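Local coordinates for receptor-like protein kinase ANXUR1 (Arabidopsis thaliana, PDB 6FIG), which is a malectin-like receptor kinase of the plant cell surface, involved in reproduction, whose ectodomain probably senses extracellular signals, at residues P51-Y64 / F140-N154. Residues are numbered along the deposited sequence; the frame is centred on the assembly and turned at random.
Sequences PYMTARIFTAPATY and FTPSDKYRDAFAFIN. With CA (calcium ion), chain I; NAG (2-acetamido-2-deoxy-beta-D-glucopyranose), chain C.
N154 reaches across to the turn P51-T54 with both its backbone and its side chain. Its carbonyl O binds the calcium ion at 2.4 Å, together with P51 O, T54 O and T54 OG1; S7 and C8 complete the site. A chi1 of 46° turns T54 OG1 to the side of its own carbonyl O, both gripping the calcium. The amide of N154 adds a hydrogen bond from ND2 to T54 O (2.9 Å), bent at the hydrogen (144°) and arriving from above the carbonyl plane, so T54 O serves metal and amide at once; N154 OD1 accepts from the backbone N of Y81. From this calcium site strand 54-58 runs antiparallel to 151-153, with R56-I153 and F58-A151 as hydrogen-bonded pairs. At T59-P61 the chain crosses to the second sheet of the malectin-like beta-sandwich, where A62 and F140 exchange backbone hydrogen bonds, F140 N to A62 O at 2.8 Å. F58 and F140 meet between the two layers. F58 lays CE2 over one face of the F140 ring, 3.7 Å above its plane and offset toward the rim, the planes inclined by 35°. The same CE2 touches I153 CG2 (3.7 Å). Y64 CE2 comes within 3.7 Å of F140 CE1, completing an aromatic cluster, while Y64 OH hydrogen-bonds to D25 OD2, which also forms a salt bridge with R56.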
loop_
_atom_site.group_PDB
_atom_site.type_symbol
_atom_site.label_atom_id
_atom_site.label_comp_id
_atom_site.label_asym_id
_atom_site.label_seq_id
_atom_site.Cartn_x
_atom_site.Cartn_y
_atom_site.Cartn_z
ATOM N N PRO A 51 1.708 -12.320 -13.178
ATOM C CA PRO A 51 3.012 -12.439 -13.827
ATOM C C PRO A 51 3.161 -13.715 -14.669
ATOM O O PRO A 51 4.236 -13.952 -15.229
ATOM C CB PRO A 51 3.951 -12.536 -12.619
ATOM C CG PRO A 51 3.170 -13.336 -11.646
ATOM C CD PRO A 51 1.744 -12.865 -11.803
ATOM N N TYR A 52 2.098 -14.505 -14.770
ATOM C CA TYR A 52 2.188 -15.913 -15.168
ATOM C C TYR A 52 2.641 -16.218 -16.603
ATOM O O TYR A 52 3.265 -17.250 -16.811
ATOM C CB TYR A 52 0.859 -16.624 -14.901
ATOM C CG TYR A 52 0.441 -16.587 -13.451
ATOM C CD1 TYR A 52 1.095 -17.368 -12.499
ATOM C CD2 TYR A 52 -0.602 -15.759 -13.026
ATOM C CE1 TYR A 52 0.716 -17.333 -11.168
ATOM C CE2 TYR A 52 -0.988 -15.722 -11.693
ATOM C CZ TYR A 52 -0.332 -16.512 -10.777
ATOM O OH TYR A 52 -0.686 -16.468 -9.452
ATOM N N MET A 53 2.339 -15.356 -17.581
ATOM C CA MET A 53 2.633 -15.677 -18.979
ATOM C C MET A 53 4.077 -15.420 -19.387
ATOM O O MET A 53 4.457 -15.747 -20.504
ATOM C CB MET A 53 1.676 -14.943 -19.930
ATOM C CG MET A 53 0.261 -15.491 -19.861
ATOM S SD MET A 53 0.124 -17.204 -20.428
ATOM C CE MET A 53 0.270 -17.013 -22.198
ATOM N N THR A 54 4.880 -14.851 -18.496
ATOM C CA THR A 54 6.273 -14.575 -18.781
ATOM C C THR A 54 7.118 -15.237 -17.721
ATOM O O THR A 54 6.740 -15.252 -16.559
ATOM C CB THR A 54 6.526 -13.067 -18.766
ATOM O OG1 THR A 54 5.899 -12.498 -17.595
ATOM C CG2 THR A 54 5.958 -12.444 -20.017
ATOM N N ALA A 55 8.270 -15.763 -18.116
ATOM C CA ALA A 55 9.162 -16.429 -17.188
ATOM C C ALA A 55 10.587 -16.078 -17.496
ATOM O O ALA A 55 10.904 -15.594 -18.578
ATOM C CB ALA A 55 8.961 -17.939 -17.249
ATOM N N ARG A 56 11.440 -16.307 -16.510
ATOM C CA ARG A 56 12.862 -16.383 -16.736
ATOM C C ARG A 56 13.226 -17.863 -16.612
ATOM O O ARG A 56 12.747 -18.538 -15.706
ATOM C CB ARG A 56 13.603 -15.550 -15.699
ATOM C CG ARG A 56 15.085 -15.455 -15.983
ATOM C CD ARG A 56 15.772 -14.405 -15.148
ATOM N NE ARG A 56 15.347 -13.055 -15.512
ATOM C CZ ARG A 56 15.756 -12.364 -16.572
ATOM N NH1 ARG A 56 16.619 -12.867 -17.456
ATOM N NH2 ARG A 56 15.275 -11.134 -16.747
ATOM N N ILE A 57 14.099 -18.338 -17.492
ATOM C CA ILE A 57 14.488 -19.744 -17.554
ATOM C C ILE A 57 15.986 -19.839 -17.221
ATOM O O ILE A 57 16.788 -19.108 -17.801
ATOM C CB ILE A 57 14.264 -20.329 -18.964
ATOM C CG1 ILE A 57 12.853 -20.006 -19.504
ATOM C CG2 ILE A 57 14.483 -21.842 -18.959
ATOM C CD1 ILE A 57 11.710 -20.564 -18.694
ATOM N N PHE A 58 16.331 -20.726 -16.282
ATOM C CA PHE A 58 17.705 -20.952 -15.839
ATOM C C PHE A 58 18.129 -22.368 -16.195
ATOM O O PHE A 58 17.509 -23.328 -15.751
ATOM C CB PHE A 58 17.835 -20.773 -14.313
ATOM C CG PHE A 58 17.322 -19.464 -13.797
ATOM C CD1 PHE A 58 17.944 -18.288 -14.161
ATOM C CD2 PHE A 58 16.232 -19.419 -12.927
ATOM C CE1 PHE A 58 17.500 -17.069 -13.672
ATOM C CE2 PHE A 58 15.777 -18.196 -12.439
ATOM C CZ PHE A 58 16.412 -17.028 -12.822
ATOM N N THR A 59 19.199 -22.506 -16.976
ATOM C CA THR A 59 19.753 -23.841 -17.282
ATOM C C THR A 59 21.018 -24.160 -16.490
ATOM O O THR A 59 21.626 -25.204 -16.686
ATOM C CB THR A 59 19.994 -24.012 -18.780
ATOM O OG1 THR A 59 20.931 -23.027 -19.214
ATOM C CG2 THR A 59 18.693 -23.840 -19.533
ATOM N N ALA A 60 21.382 -23.246 -15.602
ATOM C CA ALA A 60 22.452 -23.438 -14.629
ATOM C C ALA A 60 22.101 -22.521 -13.449
ATOM O O ALA A 60 21.156 -21.729 -13.544
ATOM C CB ALA A 60 23.811 -23.098 -15.251
ATOM N N PRO A 61 22.837 -22.625 -12.330
ATOM C CA PRO A 61 22.431 -21.828 -11.180
ATOM C C PRO A 61 22.408 -20.323 -11.444
ATOM O O PRO A 61 23.161 -19.810 -12.289
ATOM C CB PRO A 61 23.473 -22.186 -10.107
ATOM C CG PRO A 61 23.948 -23.530 -10.483
ATOM C CD PRO A 61 23.959 -23.525 -11.999
ATOM N N ALA A 62 21.523 -19.634 -10.746
ATOM C CA ALA A 62 21.397 -18.191 -10.872
ATOM C C ALA A 62 20.890 -17.644 -9.559
ATOM O O ALA A 62 20.143 -18.330 -8.840
ATOM C CB ALA A 62 20.435 -17.859 -12.005
ATOM N N THR A 63 21.287 -16.420 -9.229
ATOM C CA THR A 63 20.902 -15.804 -7.953
ATOM C C THR A 63 20.364 -14.399 -8.190
ATOM O O THR A 63 20.942 -13.625 -8.987
ATOM C CB THR A 63 22.099 -15.736 -6.978
ATOM O OG1 THR A 63 22.597 -17.061 -6.736
ATOM C CG2 THR A 63 21.708 -15.068 -5.640
ATOM N N TYR A 64 19.273 -14.079 -7.496
ATOM C CA TYR A 64 18.803 -12.715 -7.297
ATOM C C TYR A 64 19.337 -12.190 -5.966
ATOM O O TYR A 64 19.440 -12.949 -4.998
ATOM C CB TYR A 64 17.288 -12.640 -7.209
ATOM C CG TYR A 64 16.556 -13.020 -8.471
ATOM C CD1 TYR A 64 16.148 -12.054 -9.377
ATOM C CD2 TYR A 64 16.257 -14.329 -8.737
ATOM C CE1 TYR A 64 15.447 -12.389 -10.515
ATOM C CE2 TYR A 64 15.575 -14.693 -9.885
ATOM C CZ TYR A 64 15.171 -13.709 -10.769
ATOM O OH TYR A 64 14.492 -14.056 -11.894
ATOM N N PHE A 140 18.412 -20.106 -7.479
ATOM C CA PHE A 140 17.763 -21.144 -8.255
ATOM C C PHE A 140 18.807 -22.113 -8.778
ATOM O O PHE A 140 19.715 -21.705 -9.486
ATOM C CB PHE A 140 16.984 -20.536 -9.436
ATOM C CG PHE A 140 15.749 -19.793 -9.022
ATOM C CD1 PHE A 140 15.830 -18.506 -8.504
ATOM C CD2 PHE A 140 14.479 -20.393 -9.109
ATOM C CE1 PHE A 140 14.688 -17.813 -8.112
ATOM C CE2 PHE A 140 13.339 -19.708 -8.722
ATOM C CZ PHE A 140 13.433 -18.420 -8.200
ATOM N N THR A 141 18.693 -23.395 -8.449
ATOM C CA THR A 141 19.653 -24.399 -8.869
ATOM C C THR A 141 18.957 -25.553 -9.567
ATOM O O THR A 141 18.297 -26.353 -8.898
ATOM C CB THR A 141 20.437 -24.976 -7.682
ATOM O OG1 THR A 141 21.050 -23.909 -6.972
ATOM C CG2 THR A 141 21.486 -25.982 -8.151
ATOM N N PRO A 142 19.100 -25.668 -10.902
ATOM C CA PRO A 142 18.564 -26.831 -11.607
ATOM C C PRO A 142 19.093 -28.137 -11.000
ATOM O O PRO A 142 20.240 -28.182 -10.528
ATOM C CB PRO A 142 19.087 -26.644 -13.044
ATOM C CG PRO A 142 19.271 -25.179 -13.174
ATOM C CD PRO A 142 19.748 -24.716 -11.829
ATOM N N SER A 143 18.268 -29.177 -10.984
ATOM C CA SER A 143 18.689 -30.463 -10.450
ATOM C C SER A 143 19.938 -30.979 -11.182
ATOM O O SER A 143 19.970 -31.008 -12.403
ATOM C CB SER A 143 17.584 -31.508 -10.603
ATOM O OG SER A 143 18.055 -32.797 -10.231
ATOM N N ASP A 144 20.939 -31.395 -10.420
ATOM C CA ASP A 144 22.119 -32.030 -10.997
ATOM C C ASP A 144 21.935 -33.535 -11.217
ATOM O O ASP A 144 22.894 -34.218 -11.578
ATOM C CB ASP A 144 23.384 -31.721 -10.169
ATOM C CG ASP A 144 23.395 -32.380 -8.784
ATOM O OD1 ASP A 144 22.424 -33.059 -8.379
ATOM O OD2 ASP A 144 24.421 -32.204 -8.094
ATOM N N LYS A 145 20.720 -34.048 -11.012
ATOM C CA LYS A 145 20.435 -35.475 -11.184
ATOM C C LYS A 145 19.820 -35.821 -12.545
ATOM O O LYS A 145 20.157 -36.859 -13.116
ATOM C CB LYS A 145 19.612 -35.986 -10.002
ATOM C CG LYS A 145 20.489 -36.125 -8.758
ATOM C CD LYS A 145 19.738 -36.048 -7.444
ATOM C CE LYS A 145 20.561 -35.326 -6.379
ATOM N NZ LYS A 145 21.938 -35.866 -6.216
ATOM N N TYR A 146 18.982 -34.945 -13.088
ATOM C CA TYR A 146 18.409 -35.113 -14.428
ATOM C C TYR A 146 19.138 -34.184 -15.383
ATOM O O TYR A 146 19.452 -33.048 -15.026
ATOM C CB TYR A 146 16.915 -34.816 -14.396
ATOM C CG TYR A 146 16.225 -35.560 -13.283
ATOM C CD1 TYR A 146 16.017 -36.939 -13.364
ATOM C CD2 TYR A 146 15.814 -34.901 -12.131
ATOM C CE1 TYR A 146 15.400 -37.633 -12.333
ATOM C CE2 TYR A 146 15.196 -35.583 -11.095
ATOM C CZ TYR A 146 14.990 -36.945 -11.196
ATOM O OH TYR A 146 14.377 -37.614 -10.166
ATOM N N ARG A 147 19.396 -34.659 -16.598
ATOM C CA ARG A 147 20.402 -34.035 -17.469
ATOM C C ARG A 147 19.883 -32.805 -18.225
ATOM O O ARG A 147 20.654 -31.863 -18.494
ATOM C CB ARG A 147 20.983 -35.071 -18.450
ATOM C CG ARG A 147 21.360 -36.425 -17.832
ATOM C CD ARG A 147 22.093 -36.328 -16.486
ATOM N NE ARG A 147 22.400 -37.650 -15.921
ATOM C CZ ARG A 147 22.767 -37.892 -14.657
ATOM N NH1 ARG A 147 22.886 -36.903 -13.765
ATOM N NH2 ARG A 147 23.014 -39.147 -14.275
ATOM N N ASP A 148 18.599 -32.833 -18.583
ATOM C CA ASP A 148 17.908 -31.690 -19.173
ATOM C C ASP A 148 17.093 -30.931 -18.084
ATOM O O ASP A 148 16.115 -30.260 -18.409
ATOM C CB ASP A 148 16.970 -32.155 -20.311
ATOM C CG ASP A 148 17.720 -32.603 -21.563
ATOM O OD1 ASP A 148 17.608 -33.785 -21.931
ATOM O OD2 ASP A 148 18.406 -31.773 -22.200
ATOM N N ALA A 149 17.488 -31.026 -16.811
ATOM C CA ALA A 149 16.816 -30.261 -15.738
ATOM C C ALA A 149 17.086 -28.782 -15.916
ATOM O O ALA A 149 18.224 -28.380 -16.169
ATOM C CB ALA A 149 17.286 -30.691 -14.354
ATOM N N PHE A 150 16.029 -27.985 -15.790
ATOM C CA PHE A 150 16.138 -26.535 -15.778
ATOM C C PHE A 150 15.201 -25.962 -14.708
ATOM O O PHE A 150 14.284 -26.635 -14.222
ATOM C CB PHE A 150 15.829 -25.952 -17.160
ATOM C CG PHE A 150 14.403 -26.140 -17.603
ATOM C CD1 PHE A 150 13.470 -25.127 -17.428
ATOM C CD2 PHE A 150 13.995 -27.332 -18.190
ATOM C CE1 PHE A 150 12.151 -25.298 -17.826
ATOM C CE2 PHE A 150 12.688 -27.504 -18.611
ATOM C CZ PHE A 150 11.761 -26.488 -18.426
ATOM N N ALA A 151 15.454 -24.721 -14.345
ATOM C CA ALA A 151 14.615 -24.004 -13.380
ATOM C C ALA A 151 13.892 -22.894 -14.107
ATOM O O ALA A 151 14.317 -22.431 -15.165
ATOM C CB ALA A 151 15.465 -23.465 -12.243
ATOM N N PHE A 152 12.786 -22.449 -13.537
ATOM C CA PHE A 152 12.064 -21.310 -14.085
ATOM C C PHE A 152 11.350 -20.604 -12.969
ATOM O O PHE A 152 11.150 -21.162 -11.877
ATOM C CB PHE A 152 11.083 -21.727 -15.204
ATOM C CG PHE A 152 9.853 -22.427 -14.720
ATOM C CD1 PHE A 152 9.903 -23.756 -14.307
ATOM C CD2 PHE A 152 8.636 -21.761 -14.654
ATOM C CE1 PHE A 152 8.768 -24.401 -13.839
ATOM C CE2 PHE A 152 7.499 -22.398 -14.190
ATOM C CZ PHE A 152 7.560 -23.716 -13.778
ATOM N N ILE A 153 10.984 -19.362 -13.242
ATOM C CA ILE A 153 10.252 -18.538 -12.272
ATOM C C ILE A 153 9.425 -17.533 -13.070
ATOM O O ILE A 153 9.907 -16.970 -14.056
ATOM C CB ILE A 153 11.238 -17.836 -11.292
ATOM C CG1 ILE A 153 10.509 -16.994 -10.229
ATOM C CG2 ILE A 153 12.276 -16.995 -12.038
ATOM C CD1 ILE A 153 9.722 -17.802 -9.210
ATOM N N ASN A 154 8.183 -17.310 -12.655
ATOM C CA ASN A 154 7.323 -16.320 -13.317
ATOM C C ASN A 154 7.205 -15.011 -12.557
ATOM O O ASN A 154 7.094 -13.935 -13.161
ATOM C CB ASN A 154 5.945 -16.898 -13.558
ATOM C CG ASN A 154 5.994 -18.131 -14.424
ATOM O OD1 ASN A 154 6.147 -19.235 -13.911
ATOM N ND2 ASN A 154 5.894 -17.949 -15.738
HETATM CA CA CA I . 6.553 -13.156 -15.380
HETATM C C1 NAG C . 12.194 -35.879 -7.622
HETATM C C2 NAG C . 12.655 -37.209 -7.046
HETATM C C3 NAG C . 12.094 -38.380 -7.848
HETATM C C4 NAG C . 10.590 -38.239 -8.055
HETATM C C5 NAG C . 10.273 -36.883 -8.673
HETATM C C6 NAG C . 8.779 -36.637 -8.868
HETATM C C7 NAG C . 14.876 -37.023 -6.002
HETATM C C8 NAG C . 16.352 -37.074 -6.265
HETATM N N2 NAG C . 14.108 -37.234 -7.071
HETATM O O3 NAG C . 12.389 -39.613 -7.186
HETATM O O4 NAG C . 10.172 -39.295 -8.940
HETATM O O5 NAG C . 10.781 -35.859 -7.817
HETATM O O6 NAG C . 8.114 -36.610 -7.602
HETATM O O7 NAG C . 14.442 -36.821 -4.889
#